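Local atomic coordinates of tRNA (Guanine-N(1)-)-methyltransferase (Aquifex aeolicus, PDB entry 1OY5), a protein that probably methylates N1 of guanosine-37 in various tRNAs, using S-adenosyl-L-methionine as the methyl donor. Residues R7-T12 with E37-D42; P84-T89 with M111-R116. All coordinates share one frame; numbering follows the deposited sequence.

Contact 1 of 2, residues R7-T12 with E37-D42; sequences RFFVLT and EVYPID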
loop_
_atom_site.group_PDB
_atom_site.type_symbol
_atom_site.label_atom_id
_atom_site.label_comp_id
_atom_site.label_asym_id
_atom_site.label_seq_id
_atom_site.Cartn_x
_atom_site.Cartn_y
_atom_site.Cartn_z
ATOM N N ARG A 7 -13.192 -2.004 15.562
ATOM C CA ARG A 7 -12.274 -3.140 15.686
ATOM C C ARG A 7 -11.931 -3.825 14.336
ATOM O O ARG A 7 -12.827 -4.145 13.550
ATOM C CB ARG A 7 -12.904 -4.190 16.600
ATOM C CG ARG A 7 -13.079 -3.801 18.023
ATOM C CD ARG A 7 -13.252 -5.000 18.919
ATOM N NE ARG A 7 -13.269 -4.674 20.342
ATOM C CZ ARG A 7 -14.250 -4.022 20.964
ATOM N NH1 ARG A 7 -15.300 -3.564 20.293
ATOM N NH2 ARG A 7 -14.174 -3.791 22.273
ATOM N N PHE A 8 -10.637 -4.025 14.094
ATOM C CA PHE A 8 -10.142 -4.704 12.911
ATOM C C PHE A 8 -9.628 -6.064 13.269
ATOM O O PHE A 8 -9.044 -6.266 14.345
ATOM C CB PHE A 8 -8.972 -3.947 12.276
ATOM C CG PHE A 8 -9.372 -2.742 11.490
ATOM C CD1 PHE A 8 -9.953 -2.864 10.234
ATOM C CD2 PHE A 8 -9.182 -1.465 12.023
ATOM C CE1 PHE A 8 -10.340 -1.726 9.512
ATOM C CE2 PHE A 8 -9.539 -0.314 11.282
ATOM C CZ PHE A 8 -10.120 -0.454 10.032
ATOM N N PHE A 9 -9.827 -7.010 12.345
ATOM C CA PHE A 9 -9.351 -8.378 12.517
ATOM C C PHE A 9 -8.598 -8.701 11.247
ATOM O O PHE A 9 -9.175 -8.722 10.180
ATOM C CB PHE A 9 -10.528 -9.308 12.748
ATOM C CG PHE A 9 -11.332 -8.936 13.932
ATOM C CD1 PHE A 9 -10.921 -9.291 15.194
ATOM C CD2 PHE A 9 -12.467 -8.168 13.802
ATOM C CE1 PHE A 9 -11.647 -8.931 16.287
ATOM C CE2 PHE A 9 -13.183 -7.780 14.910
ATOM C CZ PHE A 9 -12.769 -8.152 16.138
ATOM N N VAL A 10 -7.303 -8.942 11.337
ATOM C CA VAL A 10 -6.519 -9.103 10.112
ATOM C C VAL A 10 -5.974 -10.529 9.985
ATOM O O VAL A 10 -5.008 -10.899 10.693
ATOM C CB VAL A 10 -5.334 -8.107 10.076
ATOM C CG1 VAL A 10 -4.745 -8.076 8.757
ATOM C CG2 VAL A 10 -5.779 -6.753 10.425
ATOM N N LEU A 11 -6.579 -11.306 9.086
ATOM C CA LEU A 11 -6.175 -12.690 8.852
ATOM C C LEU A 11 -4.943 -12.687 7.984
ATOM O O LEU A 11 -4.986 -12.264 6.871
ATOM C CB LEU A 11 -7.262 -13.488 8.126
ATOM C CG LEU A 11 -8.383 -14.155 8.910
ATOM C CD1 LEU A 11 -9.049 -13.149 9.816
ATOM C CD2 LEU A 11 -9.380 -14.745 7.926
ATOM N N THR A 12 -3.870 -13.258 8.492
ATOM C CA THR A 12 -2.601 -13.246 7.804
ATOM C C THR A 12 -1.672 -14.297 8.366
ATOM O O THR A 12 -1.802 -14.687 9.517
ATOM C CB THR A 12 -1.943 -11.882 7.985
ATOM O OG1 THR A 12 -0.572 -11.959 7.621
ATOM C CG2 THR A 12 -1.820 -11.545 9.426
ATOM N N GLU A 37 -9.063 -0.627 17.493
ATOM C CA GLU A 37 -8.335 -1.797 17.925
ATOM C C GLU A 37 -8.041 -2.649 16.682
ATOM O O GLU A 37 -8.846 -2.783 15.777
ATOM C CB GLU A 37 -9.137 -2.595 18.933
ATOM C CG GLU A 37 -9.235 -1.959 20.308
ATOM C CD GLU A 37 -10.182 -2.735 21.198
ATOM O OE1 GLU A 37 -10.664 -3.814 20.774
ATOM O OE2 GLU A 37 -10.523 -2.236 22.285
ATOM N N VAL A 38 -6.851 -3.223 16.674
ATOM C CA VAL A 38 -6.323 -3.983 15.569
ATOM C C VAL A 38 -5.890 -5.304 16.107
ATOM O O VAL A 38 -4.928 -5.383 16.833
ATOM C CB VAL A 38 -5.063 -3.277 14.967
ATOM C CG1 VAL A 38 -4.388 -4.159 13.938
ATOM C CG2 VAL A 38 -5.441 -1.991 14.356
ATOM N N TYR A 39 -6.584 -6.349 15.708
ATOM C CA TYR A 39 -6.265 -7.688 16.119
ATOM C C TYR A 39 -5.687 -8.524 14.968
ATOM O O TYR A 39 -6.396 -9.088 14.169
ATOM C CB TYR A 39 -7.508 -8.404 16.613
ATOM C CG TYR A 39 -8.184 -7.796 17.774
ATOM C CD1 TYR A 39 -7.929 -8.276 19.060
ATOM C CD2 TYR A 39 -9.146 -6.791 17.608
ATOM C CE1 TYR A 39 -8.560 -7.766 20.135
ATOM C CE2 TYR A 39 -9.780 -6.273 18.681
ATOM C CZ TYR A 39 -9.488 -6.756 19.954
ATOM O OH TYR A 39 -10.099 -6.239 21.069
ATOM N N PRO A 40 -4.388 -8.673 14.937
ATOM C CA PRO A 40 -3.764 -9.566 13.961
ATOM C C PRO A 40 -4.120 -11.023 14.312
ATOM O O PRO A 40 -4.025 -11.439 15.460
ATOM C CB PRO A 40 -2.275 -9.303 14.137
ATOM C CG PRO A 40 -2.122 -8.506 15.442
ATOM C CD PRO A 40 -3.432 -8.027 15.850
ATOM N N ILE A 41 -4.605 -11.779 13.339
ATOM C CA ILE A 41 -5.035 -13.158 13.597
ATOM C C ILE A 41 -4.141 -14.029 12.738
ATOM O O ILE A 41 -4.136 -13.960 11.527
ATOM C CB ILE A 41 -6.537 -13.374 13.240
ATOM C CG1 ILE A 41 -7.436 -12.281 13.816
ATOM C CG2 ILE A 41 -6.989 -14.700 13.739
ATOM C CD1 ILE A 41 -7.679 -12.378 15.306
ATOM N N ASP A 42 -3.328 -14.802 13.412
ATOM C CA ASP A 42 -2.409 -15.719 12.804
ATOM C C ASP A 42 -3.102 -16.940 12.192
ATOM O O ASP A 42 -3.636 -17.801 12.934
ATOM C CB ASP A 42 -1.488 -16.193 13.858
ATOM C CG ASP A 42 -0.239 -16.707 13.316
ATOM O OD1 ASP A 42 0.721 -16.678 14.135
ATOM O OD2 ASP A 42 -0.113 -17.145 12.137
#

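Contact 2 of 2, residues P84-T89 with M111-R116; sequences PFVLIT and MIICGR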
loop_
_atom_site.group_PDB
_atom_site.type_symbol
_atom_site.label_atom_id
_atom_site.label_comp_id
_atom_site.label_asym_id
_atom_site.label_seq_id
_atom_site.Cartn_x
_atom_site.Cartn_y
_atom_site.Cartn_z
ATOM N N PRO A 84 -18.211 -9.964 11.609
ATOM C CA PRO A 84 -17.529 -8.892 10.915
ATOM C C PRO A 84 -17.930 -8.665 9.478
ATOM O O PRO A 84 -18.273 -9.606 8.747
ATOM C CB PRO A 84 -16.101 -9.391 10.939
ATOM C CG PRO A 84 -16.259 -10.784 10.727
ATOM C CD PRO A 84 -17.483 -11.234 11.461
ATOM N N PHE A 85 -17.831 -7.411 9.061
ATOM C CA PHE A 85 -17.981 -7.078 7.668
ATOM C C PHE A 85 -16.696 -7.609 7.043
ATOM O O PHE A 85 -15.618 -7.212 7.463
ATOM C CB PHE A 85 -18.078 -5.566 7.528
ATOM C CG PHE A 85 -18.160 -5.102 6.139
ATOM C CD1 PHE A 85 -17.022 -4.692 5.481
ATOM C CD2 PHE A 85 -19.367 -5.089 5.470
ATOM C CE1 PHE A 85 -17.093 -4.247 4.185
ATOM C CE2 PHE A 85 -19.465 -4.627 4.164
ATOM C CZ PHE A 85 -18.345 -4.196 3.525
ATOM N N VAL A 86 -16.777 -8.522 6.091
ATOM C CA VAL A 86 -15.565 -9.161 5.620
ATOM C C VAL A 86 -14.997 -8.579 4.345
ATOM O O VAL A 86 -15.653 -8.552 3.298
ATOM C CB VAL A 86 -15.750 -10.702 5.460
ATOM C CG1 VAL A 86 -14.441 -11.372 4.983
ATOM C CG2 VAL A 86 -16.217 -11.313 6.766
ATOM N N LEU A 87 -13.733 -8.179 4.443
ATOM C CA LEU A 87 -13.012 -7.578 3.334
ATOM C C LEU A 87 -11.789 -8.443 3.003
ATOM O O LEU A 87 -11.126 -8.987 3.897
ATOM C CB LEU A 87 -12.613 -6.188 3.763
ATOM C CG LEU A 87 -11.801 -5.251 2.908
ATOM C CD1 LEU A 87 -12.491 -5.008 1.573
ATOM C CD2 LEU A 87 -11.676 -3.971 3.694
ATOM N N ILE A 88 -11.535 -8.623 1.706
ATOM C CA ILE A 88 -10.429 -9.431 1.206
ATOM C C ILE A 88 -9.614 -8.588 0.282
ATOM O O ILE A 88 -10.158 -7.907 -0.574
ATOM C CB ILE A 88 -10.957 -10.714 0.486
ATOM C CG1 ILE A 88 -9.825 -11.659 0.097
ATOM C CG2 ILE A 88 -11.743 -10.375 -0.758
ATOM C CD1 ILE A 88 -10.263 -13.147 -0.001
ATOM N N THR A 89 -8.308 -8.590 0.505
ATOM C CA THR A 89 -7.335 -7.953 -0.357
ATOM C C THR A 89 -6.528 -9.087 -0.941
ATOM O O THR A 89 -5.837 -9.816 -0.197
ATOM C CB THR A 89 -6.355 -7.122 0.444
ATOM O OG1 THR A 89 -5.682 -7.979 1.382
ATOM C CG2 THR A 89 -7.043 -6.086 1.319
ATOM N N MET A 111 -13.100 -7.486 9.242
ATOM C CA MET A 111 -12.148 -8.554 9.158
ATOM C C MET A 111 -11.587 -8.436 7.764
ATOM O O MET A 111 -12.352 -8.320 6.799
ATOM C CB MET A 111 -12.835 -9.899 9.350
ATOM C CG MET A 111 -12.031 -11.091 8.841
ATOM S SD MET A 111 -12.780 -12.677 9.142
ATOM C CE MET A 111 -12.388 -12.886 10.643
ATOM N N ILE A 112 -10.269 -8.445 7.651
ATOM C CA ILE A 112 -9.591 -8.346 6.375
ATOM C C ILE A 112 -8.787 -9.606 6.173
ATOM O O ILE A 112 -7.906 -9.911 6.948
ATOM C CB ILE A 112 -8.653 -7.156 6.363
ATOM C CG1 ILE A 112 -9.408 -5.866 6.619
ATOM C CG2 ILE A 112 -7.944 -7.075 5.039
ATOM C CD1 ILE A 112 -8.466 -4.697 6.855
ATOM N N ILE A 113 -9.108 -10.343 5.125
ATOM C CA ILE A 113 -8.434 -11.585 4.816
ATOM C C ILE A 113 -7.299 -11.224 3.875
ATOM O O ILE A 113 -7.577 -10.778 2.775
ATOM C CB ILE A 113 -9.400 -12.557 4.108
ATOM C CG1 ILE A 113 -10.599 -12.871 5.001
ATOM C CG2 ILE A 113 -8.699 -13.861 3.785
ATOM C CD1 ILE A 113 -11.630 -13.704 4.380
ATOM N N CYS A 114 -6.039 -11.432 4.304
ATOM C CA CYS A 114 -4.898 -11.060 3.502
ATOM C C CYS A 114 -4.548 -12.173 2.528
ATOM O O CYS A 114 -4.191 -13.232 2.924
ATOM C CB CYS A 114 -3.696 -10.695 4.378
ATOM S SG CYS A 114 -3.926 -9.256 5.438
ATOM N N GLY A 115 -4.669 -11.926 1.236
ATOM C CA GLY A 115 -4.322 -12.932 0.247
ATOM C C GLY A 115 -2.826 -13.247 0.186
ATOM O O GLY A 115 -1.968 -12.539 0.782
ATOM N N ARG A 116 -2.522 -14.359 -0.486
ATOM C CA ARG A 116 -1.151 -14.811 -0.707
ATOM C C ARG A 116 -1.101 -15.805 -1.840
ATOM O O ARG A 116 -2.113 -16.384 -2.233
ATOM C CB ARG A 116 -0.589 -15.525 0.508
ATOM C CG ARG A 116 -0.722 -14.815 1.821
ATOM C CD ARG A 116 0.296 -13.698 2.043
ATOM N NE ARG A 116 1.665 -14.033 1.683
ATOM C CZ ARG A 116 2.616 -13.122 1.590
ATOM N NH1 ARG A 116 2.358 -11.848 1.881
ATOM N NH2 ARG A 116 3.840 -13.465 1.232
#

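Contact 1 of 2, residues R7-T12 with E37-D42
Two parallel strands at one margin of the central sheet of this SPOUT-clan methyltransferase meet here, with Arg7, Phe9 and Leu11 of the inner strand level with Glu37, Tyr39 and Ile41 of the outermost one. Five backbone hydrogen bonds join them, from Phe8 N to Glu37 O (2.8 Å) at one end to Thr12 N to Ile41 O (3.1 Å) at the other; between these, Phe8 and Val10 each give a carbonyl as well, to Tyr39 N and Ile41 N. On the face carrying Arg7, Phe9, Glu37 and Tyr39 the side chains run side by side. The Phe9 and Tyr39 rings are almost parallel, 13° apart, but slid past one another until they barely overlap, and Phe9 CE1 lies 3.5 Å from Tyr39 CD2. Both rings swing to the same side because each CG is anti to its own carbonyl carbon (chi1 -59° and -61°). Glu37 OE1 gathers the polar ends: Arg7 NE forms a salt bridge to it at 2.8 Å, though the hydrogen bond is weak and bent, and Tyr39 OH donates to the same oxygen from above the carboxylate plane. The phenol oxygen also sits at the edge of the Arg7 guanidinium. A phenylalanine in place of Tyr39 could still lie beside Phe9 but has no hydroxyl to give Glu37 OE1, so the carboxylate, left with the weak bond from Arg7 NE, would probably be freer to turn. Tyr81 meets both the Phe9 and Tyr39 rings. On the opposite face, Val10 and Val38 pack against Ile18 of helix 15-21 and Ile150 of helix 143-155, while the far edge of strand 6-12 is hydrogen-bonded to strand 109-114.

Contact 2 of 2, residues P84-T89 with M111-R116
Val86 and Ile113 meet through their branch ends, Val86 CG1 lying 3.7 Å from Ile113 CD1. That methyl of Val86 points there because it is anti to the backbone N (chi1 -179°). Farther along the same face the side chains of Ile88 and Ile113 cross at a slant, with Ile88 CG1 4.1 Å from Ile113 CB, and at the start Pro84 CB lies 3.7 Å from Met111 CB, the two side chains alongside each other. The other face pairs Leu87 CD2 with Ile112 CG1, side by side, and brings Thr89 CG2 to 4.0 Å from Ile112 CG2. Behind these side chains, a parallel backbone pairing fixes the register: Leu87 uses both its N-H, to Met111 O, and its carbonyl, to Ile113 N. The last bond, Gly115 N to Thr89 O at 2.8 Å, carries the pairing past the end of strand 109-114 to a residue that probably contacts S-adenosyl-L-methionine, as in relatives. Thr89 OG1 is in turn hydrogen-bonded to Gly142 O, and Arg116 forms a salt bridge with Glu143. The strands belong to a beta-alpha-beta unit completed by helix 98-105; helix 67-81 packs on Val86, Met111 and Ile113, helix 143-155 on Thr89 and Ile112, and strand 130-131 borders strand 85-89.

Overall arrangement
From the N terminus, the chain runs through strand 6-12, passes helices 15-21 and 25-33, and returns as strand 36-42 to close contact 1. Helix 67-81 then leads towards strand 85-89, and helix 98-105 brings the chain back as strand 109-114 to close contact 2. The two closures follow in series, neither nested nor crossed, yet their centres lie only about 10 Å apart. Strands 6-12 and 109-114 are neighbours, probably hydrogen-bonded through Phe9 O to Ile112 N, so both pairs join in one parallel sheet ordered 36-42, 6-12, 109-114, 85-89, 130-131. Leu11 packing on Met111 and Val10 on Cys114 join the contacts on its two faces.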